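Local coordinates for ulvan Lyase-PL25 (Pseudoalteromonas sp. PLSV, PDB 5UAM), which cleaves ulvan, the sulfated rhamnose- and uronic acid-containing cell-wall polysaccharide of green seaweeds, as a beta-propeller polysaccharide lyase of family PL25, at residues I112-G126 with W152-N165. Sequence-based numbering, arbitrary orientation. Where two conformers were deposited one is given.
With PO4 (phosphate ion), chain E.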
ATOM      1  N   ILE A 112     -18.613  -5.100  -4.313  1.00 14.75           N
ATOM      2  CA  ILE A 112     -17.364  -4.870  -3.607  1.00 13.40           C
ATOM      3  C   ILE A 112     -16.403  -5.977  -4.005  1.00 14.32           C
ATOM      4  O   ILE A 112     -16.726  -7.168  -3.896  1.00 14.38           O
ATOM      5  CB  ILE A 112     -17.596  -4.831  -2.090  1.00 14.03           C
ATOM      6  CG1 ILE A 112     -18.665  -3.776  -1.768  1.00 19.88           C
ATOM      7  CG2 ILE A 112     -16.298  -4.530  -1.341  1.00 14.64           C
ATOM      8  CD1 ILE A 112     -19.320  -3.960  -0.461  1.00 35.27           C
ATOM      9  N   HIS A 113     -15.225  -5.583  -4.471  1.00 12.54           N
ATOM     10  CA  HIS A 113     -14.175  -6.499  -4.869  1.00 12.28           C
ATOM     11  C   HIS A 113     -13.065  -6.476  -3.839  1.00 11.51           C
ATOM     12  O   HIS A 113     -12.695  -5.413  -3.343  1.00 12.64           O
ATOM     13  CB  HIS A 113     -13.576  -6.041  -6.190  1.00 12.02           C
ATOM     14  CG  HIS A 113     -14.536  -6.106  -7.323  1.00 12.21           C
ATOM     15  ND1 HIS A 113     -14.510  -7.098  -8.275  1.00 13.59           N
ATOM     16  CD2 HIS A 113     -15.588  -5.315  -7.628  1.00 13.58           C
ATOM     17  CE1 HIS A 113     -15.488  -6.899  -9.139  1.00 14.33           C
ATOM     18  NE2 HIS A 113     -16.152  -5.817  -8.768  1.00 14.19           N
ATOM     19  N   ILE A 114     -12.534  -7.660  -3.544  1.00 11.89           N
ATOM     20  CA  ILE A 114     -11.420  -7.824  -2.626  1.00 11.36           C
ATOM     21  C   ILE A 114     -10.337  -8.613  -3.361  1.00 12.29           C
ATOM     22  O   ILE A 114     -10.582  -9.722  -3.840  1.00 12.52           O
ATOM     23  CB  ILE A 114     -11.847  -8.524  -1.321  1.00 11.29           C
ATOM     24  CG1 ILE A 114     -12.793  -7.617  -0.519  1.00 14.00           C
ATOM     25  CG2 ILE A 114     -10.631  -8.929  -0.491  1.00 13.91           C
ATOM     26  CD1 ILE A 114     -12.142  -6.441   0.130  1.00 19.86           C
ATOM     27  N   PHE A 115      -9.156  -8.021  -3.495  1.00 11.88           N
ATOM     28  CA  PHE A 115      -7.986  -8.684  -4.054  1.00 10.24           C
ATOM     29  C   PHE A 115      -7.071  -9.045  -2.890  1.00 11.22           C
ATOM     30  O   PHE A 115      -6.869  -8.227  -1.994  1.00 12.69           O
ATOM     31  CB  PHE A 115      -7.287  -7.730  -5.031  1.00 12.35           C
ATOM     32  CG  PHE A 115      -8.192  -7.232  -6.117  1.00 11.50           C
ATOM     33  CD1 PHE A 115      -8.374  -7.951  -7.285  1.00 12.97           C
ATOM     34  CD2 PHE A 115      -8.874  -6.054  -5.964  1.00 11.95           C
ATOM     35  CE1 PHE A 115      -9.206  -7.490  -8.291  1.00 12.89           C
ATOM     36  CE2 PHE A 115      -9.716  -5.585  -6.967  1.00 13.01           C
ATOM     37  CZ  PHE A 115      -9.878  -6.307  -8.125  1.00 13.29           C
ATOM     38  N   TYR A 116      -6.567 -10.273  -2.866  1.00 10.95           N
ATOM     39  CA  TYR A 116      -5.914 -10.751  -1.653  1.00 11.68           C
ATOM     40  C   TYR A 116      -5.141 -12.033  -1.941  1.00 10.98           C
ATOM     41  O   TYR A 116      -5.267 -12.637  -3.007  1.00 11.91           O
ATOM     42  CB  TYR A 116      -6.968 -11.039  -0.578  1.00 11.35           C
ATOM     43  CG  TYR A 116      -7.796 -12.277  -0.866  1.00 11.56           C
ATOM     44  CD1 TYR A 116      -8.848 -12.252  -1.777  1.00 12.48           C
ATOM     45  CD2 TYR A 116      -7.504 -13.491  -0.258  1.00 12.37           C
ATOM     46  CE1 TYR A 116      -9.583 -13.395  -2.052  1.00 11.64           C
ATOM     47  CE2 TYR A 116      -8.227 -14.632  -0.535  1.00 14.11           C
ATOM     48  CZ  TYR A 116      -9.258 -14.583  -1.436  1.00 12.23           C
ATOM     49  OH  TYR A 116      -9.975 -15.733  -1.704  1.00 14.70           O
ATOM     50  N   GLY A 117      -4.347 -12.458  -0.969  1.00 11.07           N
ATOM     51  CA  GLY A 117      -3.860 -13.817  -0.916  1.00 12.87           C
ATOM     52  C   GLY A 117      -2.529 -14.097  -1.594  1.00 11.50           C
ATOM     53  O   GLY A 117      -1.970 -15.170  -1.372  1.00 13.52           O
ATOM     54  N   GLY A 118      -2.011 -13.203  -2.425  1.00 12.28           N
ATOM     55  CA  GLY A 118      -0.858 -13.529  -3.250  1.00 12.85           C
ATOM     56  C   GLY A 118       0.477 -13.137  -2.641  1.00 13.22           C
ATOM     57  O   GLY A 118       0.638 -12.036  -2.119  1.00 13.44           O
ATOM     58  N   HIS A 119       1.452 -14.040  -2.766  1.00 12.97           N
ATOM     59  CA  HIS A 119       2.849 -13.678  -2.584  1.00 13.14           C
ATOM     60  C   HIS A 119       3.674 -14.248  -3.721  1.00 12.75           C
ATOM     61  O   HIS A 119       4.755 -14.817  -3.528  1.00 15.02           O
ATOM     62  CB  HIS A 119       3.387 -14.061  -1.213  1.00 13.27           C
ATOM     63  CG  HIS A 119       4.666 -13.373  -0.856  1.00 13.11           C
ATOM     64  ND1 HIS A 119       5.299 -13.592   0.347  1.00 15.10           N
ATOM     65  CD2 HIS A 119       5.409 -12.446  -1.511  1.00 14.06           C
ATOM     66  CE1 HIS A 119       6.394 -12.852   0.409  1.00 16.92           C
ATOM     67  NE2 HIS A 119       6.478 -12.139  -0.700  1.00 15.64           N
ATOM     68  N   GLY A 120       3.146 -14.078  -4.934  1.00 13.09           N
ATOM     69  CA  GLY A 120       3.872 -14.388  -6.156  1.00 12.23           C
ATOM     70  C   GLY A 120       3.532 -15.716  -6.804  1.00 13.72           C
ATOM     71  O   GLY A 120       4.172 -16.087  -7.800  1.00 16.44           O
ATOM     72  N   GLY A 121       2.557 -16.447  -6.281  1.00 13.55           N
ATOM     73  CA  GLY A 121       2.225 -17.747  -6.831  1.00 15.37           C
ATOM     74  C   GLY A 121       3.303 -18.784  -6.558  1.00 14.93           C
ATOM     75  O   GLY A 121       4.265 -18.558  -5.824  1.00 17.00           O
ATOM     76  N   GLN A 122       3.135 -19.943  -7.181  1.00 15.01           N
ATOM     77  CA  GLN A 122       4.066 -21.042  -7.009  1.00 16.78           C
ATOM     78  C   GLN A 122       4.003 -21.919  -8.254  1.00 15.82           C
ATOM     79  O   GLN A 122       3.201 -21.678  -9.160  1.00 15.43           O
ATOM     80  CB  GLN A 122       3.753 -21.836  -5.736  1.00 16.72           C
ATOM     81  CG  GLN A 122       2.350 -22.405  -5.687  1.00 16.78           C
ATOM     82  CD  GLN A 122       1.453 -21.717  -4.682  1.00 18.74           C
ATOM     83  OE1 GLN A 122       1.817 -21.551  -3.501  1.00 18.06           O
ATOM     84  NE2 GLN A 122       0.259 -21.328  -5.127  1.00 18.32           N
ATOM     85  N   ALA A 123       4.853 -22.945  -8.280  1.00 16.65           N
ATOM     86  CA  ALA A 123       4.955 -23.793  -9.467  1.00 16.89           C
ATOM     87  C   ALA A 123       3.630 -24.451  -9.835  1.00 17.69           C
ATOM     88  O   ALA A 123       3.398 -24.751 -11.012  1.00 18.70           O
ATOM     89  CB  ALA A 123       6.034 -24.860  -9.279  1.00 20.08           C
ATOM     90  N   SER A 124       2.761 -24.738  -8.858  1.00 16.94           N
ATOM     91  CA  SER A 124       1.521 -25.430  -9.176  1.00 17.14           C
ATOM     92  C   SER A 124       0.606 -24.591 -10.045  1.00 15.09           C
ATOM     93  O   SER A 124      -0.276 -25.150 -10.709  1.00 18.33           O
ATOM     94  CB  SER A 124       0.782 -25.836  -7.898  1.00 17.49           C
ATOM     95  OG  SER A 124       0.383 -24.703  -7.160  1.00 18.16           O
ATOM     96  N   ASN A 125       0.835 -23.283 -10.118  1.00 15.11           N
ATOM     97  CA  ASN A 125      -0.015 -22.393 -10.879  1.00 14.53           C
ATOM     98  C   ASN A 125       0.382 -22.303 -12.342  1.00 16.57           C
ATOM     99  O   ASN A 125      -0.427 -21.834 -13.156  1.00 18.29           O
ATOM    100  CB  ASN A 125       0.048 -20.996 -10.289  1.00 16.19           C
ATOM    101  CG  ASN A 125      -0.486 -20.946  -8.879  1.00 16.67           C
ATOM    102  OD1 ASN A 125       0.249 -20.665  -7.948  1.00 16.95           O
ATOM    103  ND2 ASN A 125      -1.760 -21.225  -8.716  1.00 17.77           N
ATOM    104  N   GLY A 126       1.579 -22.736 -12.696  1.00 15.59           N
ATOM    105  CA  GLY A 126       2.078 -22.605 -14.041  1.00 16.48           C
ATOM    106  C   GLY A 126       3.505 -22.103 -14.048  1.00 15.48           C
ATOM    107  O   GLY A 126       4.144 -21.936 -13.005  1.00 17.31           O
ATOM    108  N   TRP A 152     -19.889 -13.662  -0.272  1.00 15.84           N
ATOM    109  CA  TRP A 152     -18.798 -13.512  -1.225  1.00 16.09           C
ATOM    110  C   TRP A 152     -18.727 -14.699  -2.174  1.00 16.80           C
ATOM    111  O   TRP A 152     -19.121 -15.821  -1.836  1.00 19.30           O
ATOM    112  CB  TRP A 152     -17.461 -13.387  -0.451  1.00 17.08           C
ATOM    113  CG  TRP A 152     -17.508 -12.141   0.353  1.00 15.24           C
ATOM    114  CD1 TRP A 152     -18.063 -11.979   1.596  1.00 16.42           C
ATOM    115  CD2 TRP A 152     -17.084 -10.863  -0.072  1.00 14.35           C
ATOM    116  NE1 TRP A 152     -17.982 -10.656   1.968  1.00 15.40           N
ATOM    117  CE2 TRP A 152     -17.390  -9.951   0.953  1.00 15.09           C
ATOM    118  CE3 TRP A 152     -16.444 -10.390  -1.220  1.00 15.28           C
ATOM    119  CZ2 TRP A 152     -17.113  -8.593   0.839  1.00 16.00           C
ATOM    120  CZ3 TRP A 152     -16.155  -9.043  -1.318  1.00 15.50           C
ATOM    121  CH2 TRP A 152     -16.496  -8.160  -0.287  1.00 16.24           C
ATOM    122  N   GLU A 153     -18.205 -14.445  -3.365  1.00 17.04           N
ATOM    123  CA  GLU A 153     -17.886 -15.510  -4.295  1.00 19.02           C
ATOM    124  C   GLU A 153     -16.507 -15.265  -4.885  1.00 15.98           C
ATOM    125  O   GLU A 153     -16.043 -14.126  -5.019  1.00 16.56           O
ATOM    126  CB  GLU A 153     -18.935 -15.655  -5.400  1.00 24.10           C
ATOM    127  CG  GLU A 153     -19.047 -14.454  -6.302  1.00 23.14           C
ATOM    128  CD  GLU A 153     -20.201 -14.567  -7.302  1.00 43.30           C
ATOM    129  OE1 GLU A 153     -21.007 -15.517  -7.176  1.00 50.77           O
ATOM    130  OE2 GLU A 153     -20.292 -13.707  -8.211  1.00 36.25           O
ATOM    131  N   ASP A 154     -15.858 -16.365  -5.228  1.00 18.53           N
ATOM    132  CA  ASP A 154     -14.545 -16.321  -5.831  1.00 16.03           C
ATOM    133  C   ASP A 154     -14.649 -16.013  -7.320  1.00 16.46           C
ATOM    134  O   ASP A 154     -15.472 -16.598  -8.039  1.00 20.46           O
ATOM    135  CB  ASP A 154     -13.867 -17.678  -5.640  1.00 18.25           C
ATOM    136  CG  ASP A 154     -13.764 -18.076  -4.184  1.00 25.51           C
ATOM    137  OD1 ASP A 154     -13.423 -17.202  -3.362  1.00 21.92           O
ATOM    138  OD2 ASP A 154     -14.050 -19.250  -3.842  1.00 33.81           O
ATOM    139  N   LEU A 155     -13.792 -15.138  -7.823  0.68 15.98           N
ATOM    140  CA  LEU A 155     -13.629 -15.027  -9.273  0.68 16.85           C
ATOM    141  C   LEU A 155     -12.295 -15.565  -9.748  0.68 19.13           C
ATOM    142  O   LEU A 155     -12.221 -16.217 -10.786  0.68 21.69           O
ATOM    143  CB  LEU A 155     -13.752 -13.568  -9.731  0.68 20.82           C
ATOM    144  CG  LEU A 155     -15.062 -12.866  -9.388  0.68 17.54           C
ATOM    145  CD1 LEU A 155     -15.100 -11.487 -10.029  0.68 17.94           C
ATOM    146  CD2 LEU A 155     -16.262 -13.699  -9.846  0.68 23.29           C
ATOM    147  N   ASN A 156     -11.289 -15.404  -8.927  1.00 23.10           N
ATOM    148  CA  ASN A 156      -9.890 -15.591  -9.242  1.00 20.86           C
ATOM    149  C   ASN A 156      -9.619 -15.557 -10.737  1.00 21.84           C
ATOM    150  O   ASN A 156      -9.247 -16.571 -11.333  1.00 22.86           O
ATOM    151  CB  ASN A 156      -9.487 -16.911  -8.605  1.00 21.02           C
ATOM    152  CG  ASN A 156      -9.821 -16.935  -7.126  1.00 22.79           C
ATOM    153  OD1 ASN A 156      -9.842 -15.879  -6.483  1.00 18.75           O
ATOM    154  ND2 ASN A 156     -10.103 -18.123  -6.578  1.00 24.28           N
ATOM    155  N   ASN A 157      -9.827 -14.380 -11.336  1.00 19.80           N
ATOM    156  CA  ASN A 157      -9.749 -14.158 -12.777  1.00 15.36           C
ATOM    157  C   ASN A 157      -8.592 -13.218 -13.142  1.00 15.35           C
ATOM    158  O   ASN A 157      -8.587 -12.603 -14.222  1.00 16.90           O
ATOM    159  CB  ASN A 157     -11.066 -13.570 -13.292  1.00 17.81           C
ATOM    160  CG  ASN A 157     -11.397 -12.240 -12.644  1.00 15.97           C
ATOM    161  OD1 ASN A 157     -10.727 -11.826 -11.716  1.00 15.47           O
ATOM    162  ND2 ASN A 157     -12.437 -11.581 -13.114  1.00 16.71           N
ATOM    163  N   ILE A 158      -7.634 -13.099 -12.241  1.00 15.82           N
ATOM    164  CA  ILE A 158      -6.388 -12.370 -12.430  1.00 14.49           C
ATOM    165  C   ILE A 158      -5.271 -13.398 -12.364  1.00 15.39           C
ATOM    166  O   ILE A 158      -5.472 -14.531 -11.924  1.00 16.13           O
ATOM    167  CB  ILE A 158      -6.194 -11.287 -11.358  1.00 15.56           C
ATOM    168  CG1 ILE A 158      -6.248 -11.881  -9.938  1.00 16.05           C
ATOM    169  CG2 ILE A 158      -7.294 -10.222 -11.518  1.00 17.25           C
ATOM    170  CD1 ILE A 158      -5.998 -10.898  -8.839  1.00 16.27           C
ATOM    171  N   THR A 159      -4.081 -13.020 -12.827  1.00 14.02           N
ATOM    172  CA  THR A 159      -3.005 -14.001 -12.782  1.00 13.00           C
ATOM    173  C   THR A 159      -2.728 -14.402 -11.331  1.00 13.51           C
ATOM    174  O   THR A 159      -2.755 -13.556 -10.427  1.00 14.48           O
ATOM    175  CB  THR A 159      -1.720 -13.509 -13.449  1.00 13.92           C
ATOM    176  OG1 THR A 159      -0.731 -14.539 -13.300  1.00 16.45           O
ATOM    177  CG2 THR A 159      -1.189 -12.195 -12.837  1.00 16.04           C
ATOM    178  N   PRO A 160      -2.445 -15.681 -11.064  1.00 13.34           N
ATOM    179  CA  PRO A 160      -2.072 -16.056  -9.693  1.00 12.69           C
ATOM    180  C   PRO A 160      -0.721 -15.521  -9.278  1.00 12.22           C
ATOM    181  O   PRO A 160      -0.425 -15.478  -8.073  1.00 13.28           O
ATOM    182  CB  PRO A 160      -2.055 -17.583  -9.739  1.00 14.10           C
ATOM    183  CG  PRO A 160      -1.803 -17.908 -11.190  1.00 17.44           C
ATOM    184  CD  PRO A 160      -2.540 -16.849 -11.949  1.00 15.21           C
ATOM    185  N   PHE A 161       0.113 -15.122 -10.236  1.00 12.29           N
ATOM    186  CA  PHE A 161       1.475 -14.659  -9.955  1.00 13.31           C
ATOM    187  C   PHE A 161       1.396 -13.171  -9.658  1.00 14.67           C
ATOM    188  O   PHE A 161       1.643 -12.311 -10.512  1.00 15.41           O
ATOM    189  CB  PHE A 161       2.380 -14.911 -11.157  1.00 14.19           C
ATOM    190  CG  PHE A 161       2.403 -16.324 -11.594  1.00 12.90           C
ATOM    191  CD1 PHE A 161       2.922 -17.298 -10.768  1.00 15.07           C
ATOM    192  CD2 PHE A 161       1.885 -16.699 -12.825  1.00 15.33           C
ATOM    193  CE1 PHE A 161       2.927 -18.618 -11.151  1.00 15.50           C
ATOM    194  CE2 PHE A 161       1.882 -18.011 -13.212  1.00 16.18           C
ATOM    195  CZ  PHE A 161       2.411 -18.979 -12.382  1.00 15.20           C
ATOM    196  N   GLY A 162       1.049 -12.854  -8.424  1.00 13.64           N
ATOM    197  CA  GLY A 162       0.881 -11.470  -8.020  1.00 11.66           C
ATOM    198  C   GLY A 162       1.226 -11.231  -6.556  1.00 13.75           C
ATOM    199  O   GLY A 162       0.994 -12.086  -5.698  1.00 14.08           O
ATOM    200  N   THR A 163       1.813 -10.073  -6.286  1.00 13.58           N
ATOM    201  CA  THR A 163       2.035  -9.540  -4.946  1.00 14.40           C
ATOM    202  C   THR A 163       1.753  -8.043  -5.026  1.00 14.08           C
ATOM    203  O   THR A 163       2.083  -7.398  -6.025  1.00 14.37           O
ATOM    204  CB  THR A 163       3.521  -9.667  -4.463  1.00 14.75           C
ATOM    205  OG1 THR A 163       4.081 -10.966  -4.727  1.00 16.40           O
ATOM    206  CG2 THR A 163       3.630  -9.416  -2.964  1.00 18.16           C
ATOM    207  N   TYR A 164       1.209  -7.473  -3.953  1.00 12.42           N
ATOM    208  CA  TYR A 164       1.095  -6.017  -3.773  1.00 10.73           C
ATOM    209  C   TYR A 164      -0.014  -5.378  -4.607  1.00 12.98           C
ATOM    210  O   TYR A 164       0.223  -4.438  -5.386  1.00 13.60           O
ATOM    211  CB  TYR A 164       2.425  -5.299  -3.978  1.00 12.15           C
ATOM    212  CG  TYR A 164       3.550  -5.731  -3.085  1.00 11.63           C
ATOM    213  CD1 TYR A 164       3.434  -5.670  -1.710  1.00 13.58           C
ATOM    214  CD2 TYR A 164       4.743  -6.195  -3.617  1.00 12.88           C
ATOM    215  CE1 TYR A 164       4.485  -6.022  -0.911  1.00 14.55           C
ATOM    216  CE2 TYR A 164       5.785  -6.559  -2.836  1.00 13.73           C
ATOM    217  CZ  TYR A 164       5.662  -6.480  -1.486  1.00 14.17           C
ATOM    218  OH  TYR A 164       6.718  -6.830  -0.681  1.00 17.91           O
ATOM    219  N   ASN A 165      -1.242  -5.835  -4.386  1.00 11.70           N
ATOM    220  CA  ASN A 165      -2.391  -5.381  -5.156  1.00 10.05           C
ATOM    221  C   ASN A 165      -2.761  -3.939  -4.852  1.00 11.00           C
ATOM    222  O   ASN A 165      -2.919  -3.550  -3.690  1.00 11.26           O
ATOM    223  CB  ASN A 165      -3.608  -6.221  -4.822  1.00 12.00           C
ATOM    224  CG  ASN A 165      -3.433  -7.642  -5.194  1.00 13.29           C
ATOM    225  OD1 ASN A 165      -3.039  -7.957  -6.316  1.00 15.08           O
ATOM    226  ND2 ASN A 165      -3.776  -8.538  -4.272  1.00 11.74           N
TER
HETATM  227  P   PO4 E 503       9.027  -9.225  -0.790  1.00 17.21           P
HETATM  228  O1  PO4 E 503      10.376  -9.826  -0.451  1.00 23.07           O
HETATM  229  O2  PO4 E 503       9.181  -8.129  -1.763  1.00 16.54           O
HETATM  230  O3  PO4 E 503       8.491  -8.691   0.517  1.00 22.87           O
HETATM  231  O4  PO4 E 503       8.160 -10.330  -1.383  1.00 20.10           O
HETATM  232  O   HOH W   1      -3.960  -7.027  -1.620  1.00 12.48           O
HETATM  233  O   HOH W   2     -11.446 -15.475  -3.943  1.00 19.89           O
HETATM  234  O   HOH W   3     -11.887 -18.192  -1.361  1.00 22.78           O
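Within one blade of the beta-propeller, strand 112-116 and outermost strand 152-154 lie either side of strand 139-143 in a four-stranded antiparallel sheet, and the chains leaving them meet at the substrate site. Trp-152 reaches over the intervening strand, its CZ3 lying 3.7 Å from Ile-114 CG1 while CH2 meets Ile-112 CG2; its indole N-H goes to Ile-149 O. Farther along, Ile-158 CD1 comes to the edge of the Phe-115 ring, and a water links Phe-115 O to Asn-165 ND2; Asn-165 OD1 is hydrogen-bonded to Asn-138 ND2. Tyr-116 OH and Asp-154 OD1, 4.1 Å apart, are bridged by two waters. Gly-118 and Gly-121, lacking side chains, let the backbones close up against Gly-162 O and the Phe-161 ring. Gly-120 N donates to Gly-162 O (3.0 Å), arriving from above the carbonyl plane. The Phe-161 ring packs against residues 120-126, with Gly-120 O at its edge, 3.4 Å from CD1, and Pro-160 CG above one face, offset toward the rim. Asn-125 lays CB against Pro-160 CG, and its OD1 is gripped twice, by Gln-122 N and Gln-122 NE2, which fixes the turn of the amide. His-119 and Tyr-164 face a phosphate, probably from the crystallisation liquor, also hydrogen-bonded by His-99, Arg-180, His-184 and Tyr-222; Tyr-164 OH lies 2.8 Å from phosphate O3. This placement is consistent with His-119 binding substrate and Tyr-164 acting as proton acceptor. With CG swung anti to the backbone N (chi1 -164°), His-119 NE2 donates almost straight to phosphate O4 at 2.6 Å (171°), while ND1 bonds Asp-97 OD2.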